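Local coordinates for fimbria adhesin protein (Klebsiella pneumoniae, PDB 3U4K) that forms the receptor-binding domain of a fimbrial adhesin, MrkD, which binds human collagen V and so probably lets the bacterium attach to host tissue, at residues T76-L88 and A152-T164. Numbering follows the deposited sequence.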
ATOM      1  N   THR A  76     -14.650  20.960  -3.389  1.00 76.03           N
ATOM      2  CA  THR A  76     -13.749  20.237  -4.286  1.00 76.16           C
ATOM      3  C   THR A  76     -12.479  19.788  -3.542  1.00 74.55           C
ATOM      4  O   THR A  76     -11.660  20.611  -3.130  1.00 71.71           O
ATOM      5  CB  THR A  76     -13.415  21.057  -5.557  1.00 77.23           C
ATOM      6  OG1 THR A  76     -12.402  20.384  -6.314  1.00 79.94           O
ATOM      7  CG2 THR A  76     -12.943  22.481  -5.215  1.00 77.19           C
ATOM      8  N   LEU A  77     -12.338  18.476  -3.362  1.00 76.27           N
ATOM      9  CA  LEU A  77     -11.256  17.917  -2.547  1.00 75.47           C
ATOM     10  C   LEU A  77     -10.221  17.121  -3.327  1.00 74.50           C
ATOM     11  O   LEU A  77     -10.553  16.401  -4.274  1.00 72.63           O
ATOM     12  CB  LEU A  77     -11.817  17.040  -1.422  1.00 75.25           C
ATOM     13  CG  LEU A  77     -12.385  17.723  -0.175  1.00 76.93           C
ATOM     14  CD1 LEU A  77     -12.936  16.671   0.774  1.00 76.62           C
ATOM     15  CD2 LEU A  77     -11.347  18.587   0.533  1.00 78.14           C
ATOM     16  N   LYS A  78      -8.967  17.255  -2.903  1.00 74.70           N
ATOM     17  CA  LYS A  78      -7.849  16.506  -3.469  1.00 75.96           C
ATOM     18  C   LYS A  78      -7.341  15.482  -2.446  1.00 75.88           C
ATOM     19  O   LYS A  78      -6.806  15.851  -1.398  1.00 77.44           O
ATOM     20  CB  LYS A  78      -6.737  17.472  -3.881  1.00 74.62           C
ATOM     21  CG  LYS A  78      -5.452  16.822  -4.364  1.00 75.02           C
ATOM     22  CD  LYS A  78      -4.338  17.856  -4.451  1.00 75.76           C
ATOM     23  CE  LYS A  78      -2.989  17.217  -4.741  1.00 76.02           C
ATOM     24  NZ  LYS A  78      -2.950  16.591  -6.090  1.00 75.30           N
ATOM     25  N   SER A  79      -7.528  14.200  -2.752  1.00 74.67           N
ATOM     26  CA  SER A  79      -7.060  13.115  -1.886  1.00 74.05           C
ATOM     27  C   SER A  79      -5.748  12.527  -2.384  1.00 71.07           C
ATOM     28  O   SER A  79      -5.648  12.115  -3.538  1.00 67.83           O
ATOM     29  CB  SER A  79      -8.112  12.009  -1.772  1.00 75.15           C
ATOM     30  OG  SER A  79      -9.079  12.325  -0.789  1.00 76.72           O
ATOM     31  N   ASP A  80      -4.754  12.485  -1.501  1.00 71.93           N
ATOM     32  CA  ASP A  80      -3.427  11.966  -1.839  1.00 71.86           C
ATOM     33  C   ASP A  80      -3.229  10.518  -1.397  1.00 68.62           C
ATOM     34  O   ASP A  80      -3.577  10.150  -0.275  1.00 66.66           O
ATOM     35  CB  ASP A  80      -2.334  12.849  -1.229  1.00 74.39           C
ATOM     36  CG  ASP A  80      -2.346  14.266  -1.781  1.00 77.52           C
ATOM     37  OD1 ASP A  80      -1.946  15.192  -1.043  1.00 78.78           O
ATOM     38  OD2 ASP A  80      -2.752  14.456  -2.947  1.00 79.14           O
ATOM     39  N   ALA A  81      -2.682   9.707  -2.299  1.00 67.33           N
ATOM     40  CA  ALA A  81      -2.263   8.343  -1.984  1.00 66.63           C
ATOM     41  C   ALA A  81      -0.780   8.364  -1.635  1.00 66.72           C
ATOM     42  O   ALA A  81       0.064   8.630  -2.495  1.00 65.68           O
ATOM     43  CB  ALA A  81      -2.528   7.416  -3.160  1.00 65.09           C
ATOM     44  N   LYS A  82      -0.477   8.093  -0.368  1.00 66.83           N
ATOM     45  CA  LYS A  82       0.877   8.243   0.159  1.00 66.19           C
ATOM     46  C   LYS A  82       1.472   6.950   0.703  1.00 66.31           C
ATOM     47  O   LYS A  82       0.796   6.173   1.384  1.00 67.21           O
ATOM     48  CB  LYS A  82       0.907   9.308   1.260  1.00 65.89           C
ATOM     49  CG  LYS A  82       0.926  10.738   0.752  1.00 67.49           C
ATOM     50  CD  LYS A  82       0.979  11.726   1.907  1.00 68.26           C
ATOM     51  CE  LYS A  82       0.939  13.159   1.401  1.00 70.35           C
ATOM     52  NZ  LYS A  82       0.780  14.130   2.519  1.00 73.63           N
ATOM     53  N   VAL A  83       2.746   6.734   0.390  1.00 65.82           N
ATOM     54  CA  VAL A  83       3.542   5.708   1.041  1.00 65.59           C
ATOM     55  C   VAL A  83       4.310   6.406   2.157  1.00 68.26           C
ATOM     56  O   VAL A  83       5.086   7.331   1.904  1.00 68.00           O
ATOM     57  CB  VAL A  83       4.515   5.027   0.066  1.00 65.38           C
ATOM     58  CG1 VAL A  83       5.342   3.979   0.793  1.00 68.61           C
ATOM     59  CG2 VAL A  83       3.756   4.392  -1.090  1.00 64.38           C
ATOM     60  N   VAL A  84       4.082   5.961   3.388  1.00 70.53           N
ATOM     61  CA  VAL A  84       4.582   6.669   4.568  1.00 69.43           C
ATOM     62  C   VAL A  84       5.580   5.874   5.407  1.00 71.71           C
ATOM     63  O   VAL A  84       6.144   6.409   6.364  1.00 74.68           O
ATOM     64  CB  VAL A  84       3.422   7.140   5.473  1.00 68.16           C
ATOM     65  CG1 VAL A  84       2.670   8.288   4.818  1.00 68.37           C
ATOM     66  CG2 VAL A  84       2.482   5.984   5.800  1.00 65.48           C
ATOM     67  N   ALA A  85       5.795   4.609   5.049  1.00 73.17           N
ATOM     68  CA  ALA A  85       6.682   3.719   5.803  1.00 73.26           C
ATOM     69  C   ALA A  85       8.146   4.144   5.726  1.00 73.68           C
ATOM     70  O   ALA A  85       8.671   4.414   4.640  1.00 71.66           O
ATOM     71  CB  ALA A  85       6.526   2.286   5.326  1.00 73.96           C
ATOM     72  N   ALA A  86       8.793   4.199   6.889  1.00 75.29           N
ATOM     73  CA  ALA A  86      10.204   4.560   6.986  1.00 76.78           C
ATOM     74  C   ALA A  86      11.079   3.432   6.449  1.00 79.16           C
ATOM     75  O   ALA A  86      10.763   2.253   6.625  1.00 80.69           O
ATOM     76  CB  ALA A  86      10.571   4.884   8.427  1.00 75.19           C
ATOM     77  N   GLY A  87      12.174   3.800   5.787  1.00 80.33           N
ATOM     78  CA  GLY A  87      13.107   2.819   5.238  1.00 80.70           C
ATOM     79  C   GLY A  87      12.726   2.344   3.849  1.00 82.18           C
ATOM     80  O   GLY A  87      13.323   1.402   3.321  1.00 85.80           O
ATOM     81  N   LEU A  88      11.729   2.997   3.258  1.00 80.29           N
ATOM     82  CA  LEU A  88      11.304   2.689   1.900  1.00 77.82           C
ATOM     83  C   LEU A  88      11.613   3.851   0.982  1.00 74.93           C
ATOM     84  O   LEU A  88      11.158   4.968   1.211  1.00 76.38           O
ATOM     85  CB  LEU A  88       9.808   2.369   1.856  1.00 79.58           C
ATOM     86  CG  LEU A  88       9.373   0.903   1.959  1.00 82.29           C
ATOM     87  CD1 LEU A  88       9.684   0.296   3.323  1.00 84.54           C
ATOM     88  CD2 LEU A  88       7.889   0.789   1.651  1.00 82.31           C
ATOM     89  N   ALA A 152       9.363  -4.435   8.777  1.00 70.57           N
ATOM     90  CA  ALA A 152       9.109  -3.657   9.992  1.00 69.97           C
ATOM     91  C   ALA A 152       7.623  -3.451  10.275  1.00 69.34           C
ATOM     92  O   ALA A 152       6.818  -3.286   9.358  1.00 68.28           O
ATOM     93  CB  ALA A 152       9.822  -2.314   9.917  1.00 70.44           C
ATOM     94  N   SER A 153       7.280  -3.461  11.557  1.00 71.51           N
ATOM     95  CA  SER A 153       5.916  -3.204  12.014  1.00 71.55           C
ATOM     96  C   SER A 153       5.518  -1.735  11.819  1.00 70.96           C
ATOM     97  O   SER A 153       6.371  -0.842  11.850  1.00 70.16           O
ATOM     98  CB  SER A 153       5.800  -3.590  13.490  1.00 71.32           C
ATOM     99  OG  SER A 153       4.493  -3.368  13.978  1.00 76.76           O
ATOM    100  N   GLY A 154       4.227  -1.491  11.604  1.00 70.41           N
ATOM    101  CA  GLY A 154       3.702  -0.125  11.517  1.00 70.24           C
ATOM    102  C   GLY A 154       3.036   0.234  10.199  1.00 69.86           C
ATOM    103  O   GLY A 154       2.805  -0.642   9.364  1.00 69.16           O
ATOM    104  N   PRO A 155       2.722   1.532  10.005  1.00 69.52           N
ATOM    105  CA  PRO A 155       2.034   2.037   8.810  1.00 69.46           C
ATOM    106  C   PRO A 155       2.868   1.931   7.536  1.00 69.58           C
ATOM    107  O   PRO A 155       4.099   1.967   7.598  1.00 74.20           O
ATOM    108  CB  PRO A 155       1.785   3.511   9.148  1.00 67.83           C
ATOM    109  CG  PRO A 155       2.848   3.854  10.133  1.00 67.73           C
ATOM    110  CD  PRO A 155       3.006   2.617  10.964  1.00 69.01           C
ATOM    111  N   TYR A 156       2.190   1.802   6.396  1.00 67.52           N
ATOM    112  CA  TYR A 156       2.841   1.733   5.088  1.00 66.84           C
ATOM    113  C   TYR A 156       2.149   2.630   4.068  1.00 65.97           C
ATOM    114  O   TYR A 156       2.803   3.360   3.319  1.00 63.74           O
ATOM    115  CB  TYR A 156       2.870   0.289   4.579  1.00 70.48           C
ATOM    116  CG  TYR A 156       3.981  -0.550   5.170  1.00 74.48           C
ATOM    117  CD1 TYR A 156       3.842  -1.148   6.423  1.00 74.74           C
ATOM    118  CD2 TYR A 156       5.172  -0.749   4.473  1.00 75.49           C
ATOM    119  CE1 TYR A 156       4.862  -1.910   6.971  1.00 75.36           C
ATOM    120  CE2 TYR A 156       6.198  -1.511   5.011  1.00 75.98           C
ATOM    121  CZ  TYR A 156       6.039  -2.089   6.257  1.00 76.49           C
ATOM    122  OH  TYR A 156       7.058  -2.848   6.788  1.00 76.92           O
ATOM    123  N   THR A 157       0.821   2.564   4.052  1.00 66.39           N
ATOM    124  CA  THR A 157       0.003   3.330   3.116  1.00 66.49           C
ATOM    125  C   THR A 157      -0.972   4.249   3.849  1.00 66.53           C
ATOM    126  O   THR A 157      -1.527   3.884   4.893  1.00 64.71           O
ATOM    127  CB  THR A 157      -0.745   2.384   2.151  1.00 68.46           C
ATOM    128  OG1 THR A 157       0.051   2.173   0.977  1.00 69.10           O
ATOM    129  CG2 THR A 157      -2.134   2.923   1.757  1.00 68.04           C
ATOM    130  N   GLU A 158      -1.152   5.449   3.299  1.00 65.21           N
ATOM    131  CA  GLU A 158      -2.132   6.407   3.803  1.00 63.15           C
ATOM    132  C   GLU A 158      -2.800   7.152   2.656  1.00 61.60           C
ATOM    133  O   GLU A 158      -2.134   7.773   1.827  1.00 58.85           O
ATOM    134  CB  GLU A 158      -1.489   7.386   4.786  1.00 62.92           C
ATOM    135  CG  GLU A 158      -1.280   6.795   6.173  1.00 66.29           C
ATOM    136  CD  GLU A 158      -0.664   7.766   7.164  1.00 68.05           C
ATOM    137  OE1 GLU A 158      -0.280   8.889   6.762  1.00 69.21           O
ATOM    138  OE2 GLU A 158      -0.562   7.395   8.354  1.00 67.53           O
ATOM    139  N   TYR A 159      -4.124   7.063   2.611  1.00 61.91           N
ATOM    140  CA  TYR A 159      -4.914   7.737   1.592  1.00 62.06           C
ATOM    141  C   TYR A 159      -5.962   8.634   2.228  1.00 61.36           C
ATOM    142  O   TYR A 159      -6.658   8.226   3.158  1.00 63.38           O
ATOM    143  CB  TYR A 159      -5.579   6.715   0.673  1.00 63.86           C
ATOM    144  CG  TYR A 159      -6.476   7.326  -0.379  1.00 65.22           C
ATOM    145  CD1 TYR A 159      -5.940   8.045  -1.446  1.00 65.89           C
ATOM    146  CD2 TYR A 159      -7.861   7.180  -0.310  1.00 66.50           C
ATOM    147  CE1 TYR A 159      -6.758   8.605  -2.414  1.00 67.97           C
ATOM    148  CE2 TYR A 159      -8.690   7.735  -1.273  1.00 67.18           C
ATOM    149  CZ  TYR A 159      -8.132   8.445  -2.323  1.00 68.60           C
ATOM    150  OH  TYR A 159      -8.946   8.998  -3.286  1.00 69.11           O
ATOM    151  N   GLY A 160      -6.067   9.857   1.722  1.00 61.81           N
ATOM    152  CA  GLY A 160      -7.033  10.820   2.240  1.00 62.69           C
ATOM    153  C   GLY A 160      -6.794  12.244   1.779  1.00 62.58           C
ATOM    154  O   GLY A 160      -5.756  12.538   1.185  1.00 62.85           O
ATOM    155  N   PRO A 161      -7.766  13.139   2.038  1.00 63.88           N
ATOM    156  CA  PRO A 161      -7.653  14.553   1.689  1.00 64.37           C
ATOM    157  C   PRO A 161      -7.060  15.374   2.835  1.00 63.46           C
ATOM    158  O   PRO A 161      -7.776  16.124   3.501  1.00 63.56           O
ATOM    159  CB  PRO A 161      -9.106  14.960   1.419  1.00 63.43           C
ATOM    160  CG  PRO A 161      -9.938  14.003   2.215  1.00 62.22           C
ATOM    161  CD  PRO A 161      -9.089  12.824   2.610  1.00 63.57           C
ATOM    162  N   GLY A 162      -5.759  15.220   3.063  1.00 63.57           N
ATOM    163  CA  GLY A 162      -5.091  15.896   4.172  1.00 64.09           C
ATOM    164  C   GLY A 162      -5.291  15.191   5.504  1.00 64.80           C
ATOM    165  O   GLY A 162      -4.814  15.661   6.535  1.00 65.41           O
ATOM    166  N   PHE A 163      -6.019  14.076   5.481  1.00 64.77           N
ATOM    167  CA  PHE A 163      -6.132  13.177   6.631  1.00 64.98           C
ATOM    168  C   PHE A 163      -6.489  11.762   6.185  1.00 65.85           C
ATOM    169  O   PHE A 163      -7.234  11.577   5.222  1.00 66.97           O
ATOM    170  CB  PHE A 163      -7.123  13.697   7.681  1.00 65.24           C
ATOM    171  CG  PHE A 163      -8.454  14.115   7.126  1.00 66.52           C
ATOM    172  CD1 PHE A 163      -9.459  13.179   6.905  1.00 67.04           C
ATOM    173  CD2 PHE A 163      -8.719  15.455   6.856  1.00 67.80           C
ATOM    174  CE1 PHE A 163     -10.692  13.568   6.404  1.00 67.15           C
ATOM    175  CE2 PHE A 163      -9.951  15.851   6.357  1.00 66.14           C
ATOM    176  CZ  PHE A 163     -10.937  14.906   6.131  1.00 66.64           C
ATOM    177  N   THR A 164      -5.950  10.772   6.890  1.00 64.19           N
ATOM    178  CA  THR A 164      -6.070   9.374   6.483  1.00 64.11           C
ATOM    179  C   THR A 164      -7.487   8.833   6.660  1.00 63.23           C
ATOM    180  O   THR A 164      -8.038   8.851   7.762  1.00 63.51           O
ATOM    181  CB  THR A 164      -5.060   8.474   7.239  1.00 64.84           C
ATOM    182  OG1 THR A 164      -3.735   8.996   7.084  1.00 63.83           O
ATOM    183  CG2 THR A 164      -5.091   7.046   6.704  1.00 65.34           C
TER
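Asp80 and Lys82 pair with Gly160 and Glu158 as hydrogen-bonded antiparallel pairs, the axes of the two short strand segments 4.7 Å apart at closest approach and nearly antiparallel (174°). This is the junction of strands 74-83 and 154-160 in one sheet of the adhesin's jelly-roll beta barrel; strand 119-125 flanks the first and strand 166-170 the second. Lys82 N and Glu158 O meet at 2.8 Å, and a further bond from Val84 N to Tyr156 O continues the pairing past the end of strand 74-83.

Ala81, Val83, Thr157 and Tyr159 share one face of the sheet, where Phe107 and Tyr117 pack against them. The Tyr159 ring leans over strand 74-83 toward Ser79: with CG anti to its backbone N (chi1 177°), the ring has Ala81 CA at its edge, in plane, while Ser79 CB sits obliquely, 3.5 Å from Tyr159 OH. On the other face Glu158, extended beyond CG, crosses Val84 at about a right angle, and OE1 approaches Val84 CG1 to 3.6 Å. Lys82 also starts on this face, but its end leads away from strand 154-160, and NZ stays 6.8 Å from Glu158 OE1, too far for a salt bridge.

Tyr156 and Thr157 both face Thr168 on the neighbouring strand 166-170, a classic beta bulge. Beyond it the Tyr156 ring swings toward the loop after strand 74-83, taking Ala85 CB obliquely at 3.4 Å from CD2 and Leu88 CD2 at its edge. A 2.6 Å hydrogen bond from Tyr156 OH to a lone pair of Ala152 O holds the hydroxyl within its own segment. At the far end, the Pro161 ring packs beside Ser79, whose OG lies 3.4 Å from Pro161 CD.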